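Long-range contact in carbohydrate-binding protein (Flavonifractor plautii, PDB 6N1B), which probably removes the acetyl group from the terminal N-acetylgalactosamine of the blood group A antigen, and binds the blood group B trisaccharide: residues 228-233 and 294-299. Residues are numbered along the deposited sequence; the frame is centred on the assembly and turned at random.
Sequences VGYQNG and RNPDGS. With GLA (alpha-D-galactopyranose), chain B; GAL (beta-D-galactopyranose), chain C.
Tyr230 lies between the bound trisaccharide and Pro296, joining the loop that follows strand 217-224 to the loop between strands 283-291 and 300-306. Its CB lies 3.7 Å from GLA O6, the hydroxyl that also accepts a hydrogen bond from the backbone N of Tyr230. With CG anti to that N (chi1 -162°), the ring runs along the beta-galactose: CG and CD1 face GAL C4, and CD2 approaches GAL C6 at 3.6 Å, toward the rim of the ring. The opposite face belongs to Pro296, whose CD sits 3.5 Å from the centroid of the Tyr230 ring in a CH-pi contact nearly along the ring normal (8° off it), while CG of the proline packs against CE1. At the far end CE2 and CZ come up to Asp297, and OH of Tyr230 donates a 2.6 Å hydrogen bond to Asp297 OD1, which is met on its anti side; ring and carboxylate planes are turned 51° apart. Asn295 OD1 receives the backbone N of Asp297 at 2.9 Å, an Asx turn that shapes the chain leading to this carboxylate. The other branch, Asn295 ND2, gives a nearly straight bond of 3.0 Å to Gln231 OE1, the two amides standing almost perpendicular. One water donates to both Gln231 O and Arg294 O, bridging the two loops. Trp271, another glycan-pocket residue, meets the Tyr230 ring edge-to-face. The bond to Asp297 OD1 should hold the ring's tip in position, while Pro296 and the beta-galactose on opposite faces should hinder its rotation; the proline-backed ring presents a flat, largely apolar face to the beta-galactose.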
loop_
_atom_site.group_PDB
_atom_site.type_symbol
_atom_site.label_atom_id
_atom_site.label_comp_id
_atom_site.label_asym_id
_atom_site.label_seq_id
_atom_site.Cartn_x
_atom_site.Cartn_y
_atom_site.Cartn_z
ATOM N N VAL A 228 -7.550 -17.073 -8.396
ATOM C CA VAL A 228 -8.973 -16.807 -8.087
ATOM C C VAL A 228 -9.210 -15.333 -7.686
ATOM O O VAL A 228 -10.159 -14.742 -8.184
ATOM C CB VAL A 228 -9.422 -17.775 -6.943
ATOM C CG1 VAL A 228 -10.856 -17.416 -6.491
ATOM C CG2 VAL A 228 -9.309 -19.236 -7.380
ATOM N N GLY A 229 -8.447 -14.801 -6.727
ATOM C CA GLY A 229 -8.613 -13.400 -6.431
ATOM C C GLY A 229 -9.543 -13.142 -5.240
ATOM O O GLY A 229 -9.463 -13.814 -4.215
ATOM N N TYR A 230 -10.442 -12.175 -5.435
ATOM C CA TYR A 230 -11.272 -11.613 -4.331
ATOM C C TYR A 230 -12.119 -12.667 -3.585
ATOM O O TYR A 230 -12.306 -12.585 -2.395
ATOM C CB TYR A 230 -12.165 -10.465 -4.874
ATOM C CG TYR A 230 -12.725 -9.545 -3.852
ATOM C CD1 TYR A 230 -11.969 -8.520 -3.322
ATOM C CD2 TYR A 230 -14.005 -9.698 -3.351
ATOM C CE1 TYR A 230 -12.466 -7.627 -2.386
ATOM C CE2 TYR A 230 -14.543 -8.806 -2.468
ATOM C CZ TYR A 230 -13.774 -7.753 -1.977
ATOM O OH TYR A 230 -14.333 -6.872 -0.985
ATOM N N GLN A 231 -12.631 -13.669 -4.385
ATOM C CA GLN A 231 -13.472 -14.727 -3.735
ATOM C C GLN A 231 -12.698 -15.937 -3.233
ATOM O O GLN A 231 -13.321 -16.879 -2.745
ATOM C CB GLN A 231 -14.570 -15.171 -4.687
ATOM C CG GLN A 231 -15.458 -14.051 -5.175
ATOM C CD GLN A 231 -16.295 -13.345 -4.109
ATOM O OE1 GLN A 231 -16.564 -13.883 -3.073
ATOM N NE2 GLN A 231 -16.638 -12.030 -4.380
ATOM N N ASN A 232 -11.367 -15.903 -3.295
ATOM C CA ASN A 232 -10.565 -17.006 -2.754
ATOM C C ASN A 232 -10.754 -17.128 -1.270
ATOM O O ASN A 232 -10.697 -18.279 -0.704
ATOM C CB ASN A 232 -9.102 -16.854 -3.172
ATOM C CG ASN A 232 -8.291 -18.112 -3.036
ATOM O OD1 ASN A 232 -7.202 -18.118 -2.271
ATOM N ND2 ASN A 232 -8.659 -19.105 -3.782
ATOM N N GLY A 233 -10.887 -16.014 -0.575
ATOM C CA GLY A 233 -11.257 -16.044 0.823
ATOM C C GLY A 233 -10.307 -16.656 1.784
ATOM O O GLY A 233 -9.109 -16.321 1.830
ATOM N N ARG A 294 -16.187 -14.867 3.746
ATOM C CA ARG A 294 -15.896 -15.521 2.479
ATOM C C ARG A 294 -15.011 -14.660 1.542
ATOM O O ARG A 294 -14.463 -15.149 0.594
ATOM C CB ARG A 294 -17.225 -15.862 1.729
ATOM C CG ARG A 294 -17.946 -17.091 2.314
ATOM C CD ARG A 294 -19.028 -17.716 1.435
ATOM N NE ARG A 294 -19.833 -16.675 0.812
ATOM C CZ ARG A 294 -20.448 -16.762 -0.399
ATOM N NH1 ARG A 294 -20.296 -17.796 -1.222
ATOM N NH2 ARG A 294 -21.178 -15.760 -0.853
ATOM N N ASN A 295 -14.998 -13.330 1.798
ATOM C CA ASN A 295 -14.252 -12.419 0.977
ATOM C C ASN A 295 -13.972 -11.118 1.780
ATOM O O ASN A 295 -14.439 -10.991 2.875
ATOM C CB ASN A 295 -14.971 -12.194 -0.394
ATOM C CG ASN A 295 -16.348 -11.591 -0.173
ATOM O OD1 ASN A 295 -16.498 -10.695 0.657
ATOM N ND2 ASN A 295 -17.312 -12.104 -0.828
ATOM N N PRO A 296 -13.199 -10.203 1.168
ATOM C CA PRO A 296 -12.912 -8.946 1.914
ATOM C C PRO A 296 -14.022 -7.929 2.067
ATOM O O PRO A 296 -13.750 -6.899 2.645
ATOM C CB PRO A 296 -11.750 -8.339 1.151
ATOM C CG PRO A 296 -11.116 -9.491 0.332
ATOM C CD PRO A 296 -12.301 -10.378 0.044
ATOM N N ASP A 297 -15.257 -8.239 1.685
ATOM C CA ASP A 297 -16.328 -7.288 1.983
ATOM C C ASP A 297 -16.434 -7.041 3.446
ATOM O O ASP A 297 -16.358 -7.954 4.262
ATOM C CB ASP A 297 -17.663 -7.783 1.451
ATOM C CG ASP A 297 -17.779 -7.824 -0.054
ATOM O OD1 ASP A 297 -16.932 -7.243 -0.777
ATOM O OD2 ASP A 297 -18.856 -8.309 -0.497
ATOM N N GLY A 298 -16.517 -5.749 3.837
ATOM C CA GLY A 298 -16.534 -5.438 5.299
ATOM C C GLY A 298 -15.226 -5.597 6.001
ATOM O O GLY A 298 -15.174 -5.614 7.222
ATOM N N SER A 299 -14.115 -5.671 5.230
ATOM C CA SER A 299 -12.819 -5.876 5.886
ATOM C C SER A 299 -12.444 -4.825 6.871
ATOM O O SER A 299 -12.875 -3.661 6.776
ATOM C CB SER A 299 -11.762 -5.963 4.783
ATOM O OG SER A 299 -11.720 -4.800 3.911
HETATM C C1 GLA B . -9.812 -6.829 -6.775
HETATM C C2 GLA B . -8.441 -6.074 -6.805
HETATM C C3 GLA B . -7.721 -6.380 -8.128
HETATM C C4 GLA B . -7.578 -7.926 -8.376
HETATM C C5 GLA B . -8.951 -8.633 -8.158
HETATM C C6 GLA B . -8.817 -10.097 -8.041
HETATM O O2 GLA B . -8.765 -4.636 -6.724
HETATM O O3 GLA B . -6.301 -5.580 -8.223
HETATM O O4 GLA B . -6.626 -8.348 -7.473
HETATM O O5 GLA B . -9.547 -8.277 -6.834
HETATM O O6 GLA B . -10.128 -10.801 -7.930
HETATM C C1 GAL C . -14.061 -7.497 -9.215
HETATM C C2 GAL C . -12.717 -6.780 -9.135
HETATM C C3 GAL C . -12.025 -7.188 -7.837
HETATM C C4 GAL C . -12.829 -6.946 -6.569
HETATM C C5 GAL C . -14.172 -7.598 -6.846
HETATM C C6 GAL C . -15.093 -7.155 -5.715
HETATM O O1 GAL C . -14.714 -7.117 -10.404
HETATM O O2 GAL C . -11.877 -7.216 -10.269
HETATM O O3 GAL C . -10.688 -6.453 -7.845
HETATM O O4 GAL C . -12.919 -5.510 -6.464
HETATM O O5 GAL C . -14.759 -7.058 -8.039
HETATM O O6 GAL C . -16.263 -7.955 -5.814
HETATM O O HOH W 1 -14.512 -17.677 -0.282
#